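Local coordinates for CysQ, sulfite synthesis pathway protein (Bacteroides thetaiotaomicron VPI-5482, PDB 3B8B) that probably hydrolyses adenosine 3',5'-bisphosphate to AMP and phosphate with the help of magnesium, as a bacterial member of the inositol monophosphatase superfamily, at residues His188-Ala193 with Gly233-Tyr238; Met261-Ala266 with Pro282-Glu287; Glu119-Ile124 with Gly222-Ile227. All coordinates share one frame; numbering follows the deposited sequence. Where two conformers were deposited one is given.

Interaction 1. Residues His188-Ala193 with Gly233-Tyr238; sequences HFIAVA and GKADVY
I190 and D236 grip each other through backbone and carboxylate. I190 N donates to D236 OD2 at 2.8 Å, nearly straight at 163°, and uses the anti lone pair of that oxygen. I190 O then takes two N-H groups from the other segment. D236 N lies 2.8 Å from I190 O, and V237 N makes a longer bond to the same oxygen at 3.3 Å. Two residues further along the strand, V192 N reaches V237 O at 3.0 Å, which bridges the backbones of A191 and V237. A water lies 3.0 Å from both H188 O and D236 OD1. R186 forms a salt bridge to OD2 and adds a charged partner there.

The apolar contacts flank these bonds. F189 CG is anti to its backbone N (chi1 -174°), and this swings the ring across D236 CB and V237 CG1. The F189 ring and the D236 carboxylate lie in nearly parallel planes, 7° apart. F189 CZ meets V237 CG1 at 3.5 Å. The same methyl also touches A191 CB. Beyond the bridge, V192 CG1, in one of two conformers, lies against Y238 CB at 3.4 Å. I190 CG2 packs on A235 CB at 3.9 Å.

Strand 189-193 also pairs in parallel with strand 216-220. G233 ends helix 225-232 in a Schellman motif. The arrangement is a single beta bridge between the edge of a parallel strand pair and the loop that leaves the helix, within the inositol monophosphatase fold.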
ATOM      1  N   HIS A 188      23.178 -10.818   3.622  1.00 29.88           N
ATOM      2  CA  HIS A 188      22.851 -10.363   4.941  1.00 26.37           C
ATOM      3  C   HIS A 188      21.357 -10.177   5.103  1.00 24.18           C
ATOM      4  O   HIS A 188      20.633 -10.042   4.131  1.00 23.17           O
ATOM      5  CB  HIS A 188      23.678  -9.138   5.324  1.00 25.63           C
ATOM      6  CG  HIS A 188      23.175  -7.845   4.790  1.00 23.57           C
ATOM      7  ND1 HIS A 188      23.461  -7.394   3.520  1.00 20.21           N
ATOM      8  CD2 HIS A 188      22.480  -6.856   5.396  1.00 24.34           C
ATOM      9  CE1 HIS A 188      22.914  -6.205   3.348  1.00 23.47           C
ATOM     10  NE2 HIS A 188      22.323  -5.851   4.478  1.00 22.87           N
ATOM     11  N   PHE A 189      20.939 -10.225   6.357  1.00 23.13           N
ATOM     12  CA  PHE A 189      19.541 -10.179   6.744  1.00 21.92           C
ATOM     13  C   PHE A 189      19.130  -8.736   6.959  1.00 21.65           C
ATOM     14  O   PHE A 189      19.801  -7.999   7.681  1.00 20.79           O
ATOM     15  CB  PHE A 189      19.345 -10.945   8.036  1.00 22.89           C
ATOM     16  CG  PHE A 189      17.929 -11.069   8.450  1.00 23.60           C
ATOM     17  CD1 PHE A 189      17.133 -12.083   7.924  1.00 25.65           C
ATOM     18  CD2 PHE A 189      17.363 -10.175   9.356  1.00 25.03           C
ATOM     19  CE1 PHE A 189      15.805 -12.213   8.301  1.00 26.47           C
ATOM     20  CE2 PHE A 189      16.018 -10.301   9.720  1.00 25.66           C
ATOM     21  CZ  PHE A 189      15.249 -11.315   9.181  1.00 24.71           C
ATOM     22  N   ILE A 190      18.006  -8.348   6.383  1.00 19.87           N
ATOM     23  CA  ILE A 190      17.518  -6.974   6.536  1.00 20.27           C
ATOM     24  C   ILE A 190      16.094  -6.949   7.079  1.00 19.46           C
ATOM     25  O   ILE A 190      15.207  -7.600   6.531  1.00 19.52           O
ATOM     26  CB  ILE A 190      17.543  -6.199   5.202  1.00 19.44           C
ATOM     27  CG1 ILE A 190      18.974  -6.118   4.659  1.00 21.48           C
ATOM     28  CG2 ILE A 190      16.901  -4.773   5.327  1.00 20.10           C
ATOM     29  CD1 ILE A 190      19.056  -5.497   3.280  1.00 22.00           C
ATOM     30  N   ALA A 191      15.883  -6.156   8.131  1.00 18.83           N
ATOM     31  CA  ALA A 191      14.560  -5.884   8.647  1.00 18.94           C
ATOM     32  C   ALA A 191      14.220  -4.425   8.403  1.00 19.56           C
ATOM     33  O   ALA A 191      15.099  -3.567   8.382  1.00 19.06           O
ATOM     34  CB  ALA A 191      14.473  -6.211  10.163  1.00 18.81           C
ATOM     35  N   VAL A 192      12.946  -4.112   8.181  0.50 19.60           N
ATOM     36  CA  VAL A 192      12.549  -2.714   7.969  0.50 19.73           C
ATOM     37  C   VAL A 192      11.556  -2.274   9.044  0.50 20.31           C
ATOM     38  O   VAL A 192      10.677  -3.026   9.455  0.50 19.95           O
ATOM     39  CB  VAL A 192      12.005  -2.463   6.524  0.50 19.72           C
ATOM     40  CG1 VAL A 192      10.757  -3.321   6.257  0.50 18.95           C
ATOM     41  CG2 VAL A 192      11.742  -0.955   6.267  0.50 18.57           C
ATOM     42  N   ALA A 193      11.742  -1.043   9.500  1.00 21.24           N
ATOM     43  CA  ALA A 193      10.931  -0.393  10.522  1.00 21.85           C
ATOM     44  C   ALA A 193      10.431   0.951  10.077  1.00 22.94           C
ATOM     45  O   ALA A 193      10.933   1.562   9.146  1.00 21.63           O
ATOM     46  CB  ALA A 193      11.718  -0.209  11.763  1.00 23.04           C
ATOM     47  N   GLY A 233      12.404  -7.465  -2.630  1.00 20.79           N
ATOM     48  CA  GLY A 233      13.583  -8.224  -2.232  1.00 21.78           C
ATOM     49  C   GLY A 233      14.622  -7.371  -1.526  1.00 22.32           C
ATOM     50  O   GLY A 233      15.741  -7.850  -1.306  1.00 24.14           O
ATOM     51  N   LYS A 234      14.286  -6.144  -1.164  1.00 22.39           N
ATOM     52  CA  LYS A 234      15.222  -5.227  -0.495  0.50 22.50           C
ATOM     53  C   LYS A 234      15.274  -5.430   1.016  1.00 23.34           C
ATOM     54  O   LYS A 234      16.209  -4.948   1.691  1.00 24.21           O
ATOM     55  CB  LYS A 234      14.865  -3.772  -0.796  0.50 23.41           C
ATOM     56  CG  LYS A 234      14.989  -3.364  -2.264  0.50 23.83           C
ATOM     57  CD  LYS A 234      16.430  -3.404  -2.768  0.50 25.94           C
ATOM     58  CE  LYS A 234      16.604  -2.663  -4.106  0.50 27.00           C
ATOM     59  NZ  LYS A 234      16.021  -3.374  -5.291  0.50 25.99           N
ATOM     60  N   ALA A 235      14.304  -6.143   1.556  1.00 22.54           N
ATOM     61  CA  ALA A 235      14.270  -6.459   2.987  1.00 22.10           C
ATOM     62  C   ALA A 235      13.733  -7.870   3.143  1.00 22.05           C
ATOM     63  O   ALA A 235      12.906  -8.309   2.337  1.00 22.79           O
ATOM     64  CB  ALA A 235      13.392  -5.456   3.730  1.00 22.08           C
ATOM     65  N   ASP A 236      14.184  -8.570   4.164  1.00 20.97           N
ATOM     66  CA  ASP A 236      13.717  -9.912   4.457  1.00 20.98           C
ATOM     67  C   ASP A 236      12.408  -9.923   5.245  1.00 21.79           C
ATOM     68  O   ASP A 236      11.584 -10.825   5.082  1.00 22.59           O
ATOM     69  CB  ASP A 236      14.766 -10.670   5.229  1.00 21.56           C
ATOM     70  CG  ASP A 236      16.015 -10.892   4.404  1.00 26.36           C
ATOM     71  OD1 ASP A 236      15.985 -11.780   3.539  1.00 34.61           O
ATOM     72  OD2 ASP A 236      16.983 -10.166   4.565  1.00 23.25           O
ATOM     73  N   VAL A 237      12.254  -8.972   6.155  1.00 21.17           N
ATOM     74  CA  VAL A 237      11.104  -8.995   7.063  1.00 21.14           C
ATOM     75  C   VAL A 237      10.668  -7.587   7.408  1.00 21.24           C
ATOM     76  O   VAL A 237      11.506  -6.708   7.618  1.00 21.30           O
ATOM     77  CB  VAL A 237      11.390  -9.814   8.352  1.00 22.23           C
ATOM     78  CG1 VAL A 237      12.490  -9.179   9.191  1.00 24.27           C
ATOM     79  CG2 VAL A 237      10.108  -9.996   9.169  1.00 22.39           C
ATOM     80  N   TYR A 238       9.352  -7.399   7.463  1.00 20.46           N
ATOM     81  CA  TYR A 238       8.727  -6.188   7.975  1.00 20.24           C
ATOM     82  C   TYR A 238       7.720  -6.607   9.050  1.00 19.73           C
ATOM     83  O   TYR A 238       6.604  -7.018   8.703  1.00 20.15           O
ATOM     84  CB  TYR A 238       8.069  -5.387   6.863  1.00 20.70           C
ATOM     85  CG  TYR A 238       7.142  -4.293   7.338  1.00 19.68           C
ATOM     86  CD1 TYR A 238       7.427  -3.563   8.499  1.00 19.82           C
ATOM     87  CD2 TYR A 238       5.972  -3.989   6.649  1.00 19.25           C
ATOM     88  CE1 TYR A 238       6.557  -2.575   8.951  1.00 20.08           C
ATOM     89  CE2 TYR A 238       5.094  -3.013   7.096  1.00 20.66           C
ATOM     90  CZ  TYR A 238       5.382  -2.307   8.259  1.00 20.45           C
ATOM     91  OH  TYR A 238       4.505  -1.328   8.703  1.00 21.63           O
TER
HETATM   92  O   HOH W   1      18.911 -12.508   3.685  1.00 38.94           O

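Interaction 2. Residues Met261-Ala266 with Pro282-Glu287; sequences MEVYQA and PWFIVE
V263 and V286 meet at the apolar centre of an antiparallel strand pair. Strands 261-265 and 284-287 run at 161° to each other within a small antiparallel sheet. The two valines form a non-hydrogen-bonded pair, and their side chains lie side by side, with V263 CG2 3.9 Å from V286 CG2. V263 CG1, anti to its backbone N, touches F284 CD1 at 3.7 Å. The F284 side chain points the same way as V263 and also meets the Y238 ring edge-to-face. At the far end, A266 CB fits against W283 CB and I285 CD1.

Y264, I285 and E287 lie on the other face. E287 CG comes to the edge of the Y264 ring, 4.0 Å from CD2. The ring and the E287 carboxylate are steeply turned against each other. E262 CG lies over one face of the same ring, toward its rim. R290 binds the E287 carboxylate and also makes a cation-pi contact with Y264.

Paired backbone bonds join E262 with E287 and Y264 with I285. The E262 carboxylate folds back, and its OE1 accepts V263 N; H253 and R257 hold it too. The last bond is A266 N to W283 O at 2.9 Å. It is almost straight at 171°, but the donor stands 47° out of the carbonyl plane.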
HETATM    1  N   MSE A 261       5.833 -13.323  -1.588  1.00 19.37           N
HETATM    2  CA  MSE A 261       5.884 -13.007  -0.175  1.00 19.01           C
HETATM    3  C   MSE A 261       4.480 -13.208   0.407  1.00 19.22           C
HETATM    4  O   MSE A 261       3.555 -13.625  -0.294  1.00 20.24           O
HETATM    5  CB  MSE A 261       6.364 -11.557   0.075  1.00 19.38           C
HETATM    6  CG  MSE A 261       7.522 -11.110  -0.782  1.00 20.11           C
HETATM    7 SE   MSE A 261       9.160 -12.146  -0.520  0.80 26.47          SE
HETATM    8  CE  MSE A 261      10.108 -11.522  -2.169  1.00 21.18           C
ATOM      9  N   GLU A 262       4.325 -12.905   1.686  1.00 19.78           N
ATOM     10  CA  GLU A 262       3.033 -13.014   2.350  1.00 19.65           C
ATOM     11  C   GLU A 262       3.000 -12.056   3.540  1.00 19.40           C
ATOM     12  O   GLU A 262       4.054 -11.664   4.056  1.00 20.26           O
ATOM     13  CB  GLU A 262       2.787 -14.456   2.773  1.00 19.76           C
ATOM     14  CG  GLU A 262       1.420 -14.790   3.326  1.00 21.71           C
ATOM     15  CD  GLU A 262       0.302 -14.393   2.407  1.00 21.11           C
ATOM     16  OE1 GLU A 262      -0.123 -13.231   2.494  1.00 20.55           O
ATOM     17  OE2 GLU A 262      -0.177 -15.255   1.653  1.00 22.53           O
ATOM     18  N   VAL A 263       1.794 -11.645   3.918  1.00 18.74           N
ATOM     19  CA  VAL A 263       1.594 -10.781   5.080  1.00 18.31           C
ATOM     20  C   VAL A 263       0.799 -11.624   6.101  1.00 18.31           C
ATOM     21  O   VAL A 263      -0.436 -11.763   6.016  1.00 18.04           O
ATOM     22  CB  VAL A 263       0.853  -9.471   4.748  1.00 18.53           C
ATOM     23  CG1 VAL A 263       0.749  -8.583   6.000  1.00 19.67           C
ATOM     24  CG2 VAL A 263       1.562  -8.731   3.605  1.00 19.23           C
ATOM     25  N   TYR A 264       1.530 -12.206   7.040  1.00 17.65           N
ATOM     26  CA  TYR A 264       0.957 -13.111   8.043  1.00 18.64           C
ATOM     27  C   TYR A 264       0.430 -12.342   9.244  1.00 18.89           C
ATOM     28  O   TYR A 264       1.029 -11.327   9.664  1.00 19.50           O
ATOM     29  CB  TYR A 264       2.025 -14.106   8.536  1.00 19.66           C
ATOM     30  CG  TYR A 264       2.465 -15.066   7.467  1.00 18.47           C
ATOM     31  CD1 TYR A 264       1.661 -16.143   7.110  1.00 21.01           C
ATOM     32  CD2 TYR A 264       3.661 -14.879   6.767  1.00 20.11           C
ATOM     33  CE1 TYR A 264       2.039 -17.009   6.109  1.00 22.49           C
ATOM     34  CE2 TYR A 264       4.044 -15.751   5.763  1.00 19.82           C
ATOM     35  CZ  TYR A 264       3.251 -16.799   5.441  1.00 21.65           C
ATOM     36  OH  TYR A 264       3.588 -17.688   4.438  1.00 22.95           O
ATOM     37  N   GLN A 265      -0.642 -12.852   9.834  1.00 18.45           N
ATOM     38  CA  GLN A 265      -1.003 -12.481  11.197  1.00 18.93           C
ATOM     39  C   GLN A 265       0.136 -12.970  12.096  1.00 19.11           C
ATOM     40  O   GLN A 265       0.482 -14.151  12.098  1.00 19.85           O
ATOM     41  CB  GLN A 265      -2.335 -13.098  11.590  1.00 19.10           C
ATOM     42  CG  GLN A 265      -3.522 -12.589  10.781  1.00 19.35           C
ATOM     43  CD  GLN A 265      -4.806 -13.271  11.201  1.00 20.30           C
ATOM     44  OE1 GLN A 265      -5.147 -13.290  12.405  1.00 20.63           O
ATOM     45  NE2 GLN A 265      -5.521 -13.875  10.240  1.00 19.27           N
ATOM     46  N   ALA A 266       0.733 -12.058  12.835  1.00 19.50           N
ATOM     47  CA  ALA A 266       1.887 -12.410  13.672  1.00 20.82           C
ATOM     48  C   ALA A 266       1.474 -13.450  14.696  1.00 21.24           C
ATOM     49  O   ALA A 266       0.466 -13.296  15.395  1.00 21.54           O
ATOM     50  CB  ALA A 266       2.480 -11.176  14.337  1.00 21.84           C
ATOM     51  N   PRO A 282      -4.798  -7.133  13.130  1.00 19.77           N
ATOM     52  CA  PRO A 282      -3.881  -7.548  14.203  1.00 20.30           C
ATOM     53  C   PRO A 282      -2.434  -7.272  13.815  1.00 19.46           C
ATOM     54  O   PRO A 282      -2.150  -6.816  12.685  1.00 19.24           O
ATOM     55  CB  PRO A 282      -4.106  -9.061  14.293  1.00 20.68           C
ATOM     56  CG  PRO A 282      -4.461  -9.461  12.906  1.00 22.10           C
ATOM     57  CD  PRO A 282      -5.296  -8.284  12.355  1.00 20.43           C
ATOM     58  N   TRP A 283      -1.509  -7.596  14.719  1.00 18.92           N
ATOM     59  CA  TRP A 283      -0.098  -7.580  14.409  1.00 19.16           C
ATOM     60  C   TRP A 283       0.159  -8.391  13.149  1.00 19.19           C
ATOM     61  O   TRP A 283      -0.453  -9.446  12.972  1.00 18.80           O
ATOM     62  CB  TRP A 283       0.693  -8.227  15.519  1.00 20.34           C
ATOM     63  CG  TRP A 283       0.688  -7.488  16.816  1.00 20.45           C
ATOM     64  CD1 TRP A 283       0.193  -6.255  17.056  1.00 21.37           C
ATOM     65  CD2 TRP A 283       1.303  -7.923  18.027  1.00 21.14           C
ATOM     66  NE1 TRP A 283       0.440  -5.895  18.375  1.00 21.68           N
ATOM     67  CE2 TRP A 283       1.113  -6.915  18.985  1.00 19.66           C
ATOM     68  CE3 TRP A 283       1.986  -9.071  18.390  1.00 20.68           C
ATOM     69  CZ2 TRP A 283       1.593  -7.025  20.299  1.00 20.83           C
ATOM     70  CZ3 TRP A 283       2.476  -9.178  19.692  1.00 22.44           C
ATOM     71  CH2 TRP A 283       2.256  -8.171  20.626  1.00 20.62           C
ATOM     72  N   PHE A 284       1.085  -7.923  12.313  1.00 18.18           N
ATOM     73  CA  PHE A 284       1.455  -8.677  11.106  1.00 18.76           C
ATOM     74  C   PHE A 284       2.960  -8.722  10.888  1.00 18.99           C
ATOM     75  O   PHE A 284       3.709  -7.946  11.489  1.00 19.63           O
ATOM     76  CB  PHE A 284       0.721  -8.137   9.866  1.00 18.75           C
ATOM     77  CG  PHE A 284       1.122  -6.754   9.451  1.00 17.23           C
ATOM     78  CD1 PHE A 284       2.245  -6.558   8.665  1.00 20.76           C
ATOM     79  CD2 PHE A 284       0.377  -5.631   9.826  1.00 19.10           C
ATOM     80  CE1 PHE A 284       2.622  -5.317   8.266  1.00 20.70           C
ATOM     81  CE2 PHE A 284       0.763  -4.369   9.418  1.00 19.83           C
ATOM     82  CZ  PHE A 284       1.881  -4.213   8.624  1.00 20.51           C
ATOM     83  N   ILE A 285       3.359  -9.640  10.012  1.00 18.92           N
ATOM     84  CA  ILE A 285       4.747  -9.834   9.595  0.50 19.51           C
ATOM     85  C   ILE A 285       4.765 -10.119   8.097  1.00 19.31           C
ATOM     86  O   ILE A 285       4.126 -11.084   7.635  1.00 19.31           O
ATOM     87  CB  ILE A 285       5.394 -11.043  10.273  0.50 19.80           C
ATOM     88  CG1 ILE A 285       5.404 -10.892  11.794  0.50 19.95           C
ATOM     89  CG2 ILE A 285       6.830 -11.245   9.793  0.50 20.15           C
ATOM     90  CD1 ILE A 285       5.729 -12.167  12.466  0.50 21.32           C
ATOM     91  N   VAL A 286       5.510  -9.311   7.352  1.00 18.70           N
ATOM     92  CA  VAL A 286       5.688  -9.512   5.927  1.00 19.23           C
ATOM     93  C   VAL A 286       7.024 -10.210   5.721  1.00 19.49           C
ATOM     94  O   VAL A 286       8.066  -9.722   6.195  1.00 19.64           O
ATOM     95  CB  VAL A 286       5.698  -8.175   5.164  1.00 19.06           C
ATOM     96  CG1 VAL A 286       5.607  -8.436   3.628  1.00 19.36           C
ATOM     97  CG2 VAL A 286       4.576  -7.229   5.630  1.00 20.12           C
ATOM     98  N   GLU A 287       7.002 -11.341   5.024  1.00 18.95           N
ATOM     99  CA  GLU A 287       8.223 -12.127   4.793  1.00 20.05           C
ATOM    100  C   GLU A 287       7.971 -13.039   3.592  1.00 19.72           C
ATOM    101  O   GLU A 287       6.859 -13.109   3.069  1.00 19.70           O
ATOM    102  CB  GLU A 287       8.593 -12.926   6.063  1.00 20.16           C
ATOM    103  CG  GLU A 287       7.533 -13.935   6.475  1.00 21.09           C
ATOM    104  CD  GLU A 287       7.812 -14.656   7.820  1.00 26.86           C
ATOM    105  OE1 GLU A 287       7.507 -14.104   8.893  1.00 33.30           O
ATOM    106  OE2 GLU A 287       8.270 -15.795   7.770  1.00 31.79           O
TER
HETATM  107  O   HOH W   2      -1.643 -11.490  15.002  1.00 23.92           O

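Interaction 3. Residues Glu119-Ile124 with Gly222-Ile227; sequences EFTVNI and GSSIKI. With SO4 (sulfate ion), chain B.
T121 OG1 faces two serine hydroxyls, S223 OG at 2.6 Å and S224 OG at 3.2 Å. The T121 hydroxyl sits between its backbone N and carbonyl carbon (chi1 59°), and this aims it at both. N123, two residues along the strand, turns its amide toward the hydroxyls. ND2 donates to T121 OG1, while OD1 receives the S224 hydroxyl proton at 2.8 Å, in the carbonyl plane and on a lone pair. The amide is thus held at both ends and its rotation is fixed. A leucine in place of N123 would probably leave S224 OG without this acceptor and T121 OG1 without the N-H donor, so that the hydroxyl cluster is less firmly fixed.

At the other end, the extended E119 side chain runs past G222, and its OE1 accepts G222 N through the anti lone pair. I225 CD1 packs on E119 CB at 3.8 Å, and I225 CG1 on T121 CG2.

A type II' turn from G222 to I225 leads into helix 225-232. K226 NZ curls back to S223 O and also hydrogen-bonds a sulfate, probably from the crystallisation liquor, which R240 and S194 bind too. S223 OG hydrogen-bonds D108, a predicted magnesium ligand. This network is therefore second-shell to the probable metal site of the inositol monophosphatase fold.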
ATOM      1  N   GLU A 119       7.432  10.316   2.381  1.00 18.85           N
ATOM      2  CA  GLU A 119       7.181   8.888   2.069  1.00 19.16           C
ATOM      3  C   GLU A 119       5.766   8.440   2.450  1.00 19.02           C
ATOM      4  O   GLU A 119       5.549   7.424   3.107  1.00 21.83           O
ATOM      5  CB  GLU A 119       8.279   8.003   2.651  1.00 19.77           C
ATOM      6  CG  GLU A 119       9.638   8.329   2.001  1.00 19.91           C
ATOM      7  CD  GLU A 119      10.811   7.509   2.529  1.00 19.72           C
ATOM      8  OE1 GLU A 119      10.592   6.597   3.356  1.00 20.86           O
ATOM      9  OE2 GLU A 119      11.987   7.770   2.091  1.00 21.05           O
ATOM     10  N   PHE A 120       4.819   9.273   2.048  1.00 18.72           N
ATOM     11  CA  PHE A 120       3.383   8.942   2.125  1.00 18.58           C
ATOM     12  C   PHE A 120       2.961   8.284   0.802  1.00 19.08           C
ATOM     13  O   PHE A 120       3.658   8.385  -0.214  1.00 19.07           O
ATOM     14  CB  PHE A 120       2.556  10.183   2.432  1.00 19.06           C
ATOM     15  CG  PHE A 120       2.842  11.355   1.511  1.00 18.47           C
ATOM     16  CD1 PHE A 120       2.206  11.486   0.279  1.00 20.40           C
ATOM     17  CD2 PHE A 120       3.787  12.313   1.882  1.00 20.70           C
ATOM     18  CE1 PHE A 120       2.486  12.556  -0.554  1.00 21.57           C
ATOM     19  CE2 PHE A 120       4.054  13.380   1.054  1.00 20.45           C
ATOM     20  CZ  PHE A 120       3.448  13.489  -0.165  1.00 20.59           C
ATOM     21  N   THR A 121       1.809   7.603   0.830  1.00 18.99           N
ATOM     22  CA  THR A 121       1.395   6.765  -0.283  1.00 19.39           C
ATOM     23  C   THR A 121      -0.122   6.829  -0.505  1.00 18.99           C
ATOM     24  O   THR A 121      -0.902   7.148   0.403  1.00 18.96           O
ATOM     25  CB  THR A 121       1.720   5.277  -0.009  1.00 20.16           C
ATOM     26  OG1 THR A 121       1.044   4.869   1.195  1.00 20.98           O
ATOM     27  CG2 THR A 121       3.240   5.029   0.139  1.00 19.93           C
ATOM     28  N   VAL A 122      -0.507   6.497  -1.728  1.00 17.75           N
ATOM     29  CA  VAL A 122      -1.889   6.187  -2.088  1.00 17.72           C
ATOM     30  C   VAL A 122      -1.989   4.661  -2.164  1.00 17.93           C
ATOM     31  O   VAL A 122      -1.096   4.015  -2.744  1.00 18.18           O
ATOM     32  CB  VAL A 122      -2.249   6.793  -3.459  1.00 18.01           C
ATOM     33  CG1 VAL A 122      -3.732   6.549  -3.784  1.00 18.39           C
ATOM     34  CG2 VAL A 122      -1.930   8.311  -3.518  1.00 18.58           C
ATOM     35  N   ASN A 123      -3.056   4.090  -1.586  1.00 18.66           N
ATOM     36  CA  ASN A 123      -3.213   2.633  -1.464  1.00 18.48           C
ATOM     37  C   ASN A 123      -4.591   2.196  -1.968  1.00 18.24           C
ATOM     38  O   ASN A 123      -5.612   2.650  -1.435  1.00 18.96           O
ATOM     39  CB  ASN A 123      -3.039   2.145  -0.019  1.00 18.67           C
ATOM     40  CG  ASN A 123      -1.679   2.491   0.532  1.00 19.39           C
ATOM     41  OD1 ASN A 123      -0.787   1.664   0.514  1.00 20.23           O
ATOM     42  ND2 ASN A 123      -1.513   3.756   0.965  1.00 20.95           N
ATOM     43  N   ILE A 124      -4.607   1.364  -3.009  1.00 17.96           N
ATOM     44  CA  ILE A 124      -5.862   0.816  -3.593  1.00 18.22           C
ATOM     45  C   ILE A 124      -5.732  -0.702  -3.771  1.00 18.13           C
ATOM     46  O   ILE A 124      -4.810  -1.167  -4.435  1.00 18.74           O
ATOM     47  CB  ILE A 124      -6.204   1.478  -4.926  1.00 18.35           C
ATOM     48  CG1 ILE A 124      -6.431   2.988  -4.740  1.00 19.03           C
ATOM     49  CG2 ILE A 124      -7.486   0.828  -5.525  1.00 18.62           C
ATOM     50  CD1 ILE A 124      -6.612   3.716  -6.091  1.00 20.30           C
ATOM     51  N   GLY A 222       8.780   5.106   4.920  1.00 20.46           N
ATOM     52  CA  GLY A 222       7.448   5.527   5.264  1.00 20.75           C
ATOM     53  C   GLY A 222       6.336   4.593   4.767  1.00 20.01           C
ATOM     54  O   GLY A 222       6.448   3.966   3.711  1.00 20.59           O
ATOM     55  N   SER A 223       5.251   4.562   5.547  1.00 20.07           N
ATOM     56  CA  SER A 223       3.953   4.050   5.070  1.00 19.94           C
ATOM     57  C   SER A 223       4.111   2.616   4.551  1.00 19.76           C
ATOM     58  O   SER A 223       4.906   1.806   5.061  1.00 19.86           O
ATOM     59  CB  SER A 223       3.391   5.055   4.044  1.00 20.53           C
ATOM     60  OG  SER A 223       2.141   4.658   3.522  1.00 21.82           O
ATOM     61  N   SER A 224       3.330   2.286   3.543  1.00 19.35           N
ATOM     62  CA  SER A 224       3.308   0.950   2.976  1.00 19.34           C
ATOM     63  C   SER A 224       4.489   0.620   2.078  1.00 19.47           C
ATOM     64  O   SER A 224       4.596  -0.495   1.558  1.00 20.24           O
ATOM     65  CB  SER A 224       1.999   0.751   2.228  1.00 20.41           C
ATOM     66  OG  SER A 224       1.893   1.779   1.261  1.00 20.57           O
ATOM     67  N   ILE A 225       5.412   1.562   1.875  1.00 19.17           N
ATOM     68  CA  ILE A 225       6.644   1.262   1.162  1.00 18.79           C
ATOM     69  C   ILE A 225       7.350   0.113   1.910  1.00 18.89           C
ATOM     70  O   ILE A 225       8.068  -0.677   1.310  1.00 19.39           O
ATOM     71  CB  ILE A 225       7.562   2.501   1.062  1.00 18.48           C
ATOM     72  CG1 ILE A 225       6.827   3.659   0.394  1.00 20.48           C
ATOM     73  CG2 ILE A 225       8.836   2.135   0.321  1.00 20.54           C
ATOM     74  CD1 ILE A 225       7.606   4.978   0.375  1.00 21.36           C
ATOM     75  N   LYS A 226       7.136   0.039   3.220  1.00 18.85           N
ATOM     76  CA  LYS A 226       7.772  -1.038   4.012  1.00 19.30           C
ATOM     77  C   LYS A 226       7.352  -2.424   3.534  1.00 19.98           C
ATOM     78  O   LYS A 226       8.155  -3.355   3.531  1.00 21.12           O
ATOM     79  CB  LYS A 226       7.483  -0.855   5.494  1.00 18.80           C
ATOM     80  CG  LYS A 226       8.174   0.404   6.057  1.00 18.92           C
ATOM     81  CD  LYS A 226       8.063   0.584   7.556  1.00 20.29           C
ATOM     82  CE  LYS A 226       6.694   1.023   7.970  1.00 20.42           C
ATOM     83  NZ  LYS A 226       6.312   2.373   7.437  1.00 20.84           N
ATOM     84  N   ILE A 227       6.102  -2.552   3.097  1.00 18.91           N
ATOM     85  CA  ILE A 227       5.614  -3.823   2.562  1.00 18.90           C
ATOM     86  C   ILE A 227       6.258  -4.044   1.193  1.00 20.27           C
ATOM     87  O   ILE A 227       6.720  -5.149   0.854  1.00 21.04           O
ATOM     88  CB  ILE A 227       4.069  -3.841   2.450  1.00 18.59           C
ATOM     89  CG1 ILE A 227       3.378  -3.611   3.824  1.00 19.16           C
ATOM     90  CG2 ILE A 227       3.633  -5.195   1.797  1.00 18.92           C
ATOM     91  CD1 ILE A 227       1.872  -3.389   3.715  1.00 20.23           C
TER
HETATM   92  S   SO4 B 269       3.704   4.123   9.125  1.00 35.14           S
HETATM   93  O1  SO4 B 269       3.484   2.790   8.555  1.00 26.87           O
HETATM   94  O2  SO4 B 269       2.869   5.071   8.375  1.00 33.03           O
HETATM   95  O3  SO4 B 269       3.218   4.121  10.523  1.00 36.43           O
HETATM   96  O4  SO4 B 269       5.068   4.527   9.164  1.00 31.63           O

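How the interactions relate
From the N terminus, the first of the six segments is 119-124, at the start of strand 121-128. It waits about a hundred residues for the turn 222-227, which closes interaction 3. Within that loop lies strand 189-193, whose partner 233-238 follows the helix begun at I225. Interactions 1 and 3 therefore cross along the chain, and helix 225-232 links their second segments. Interaction 2 opens after both have closed and joins 261-266 to 282-287 over a short loop. The three also touch in space. Y238 O comes 2.9 Å from V286 N, probably a hydrogen bond, and K226 CE packs against Y238 OH. Together they tie the large mixed sheet to the parallel strand pair and the small antiparallel sheet.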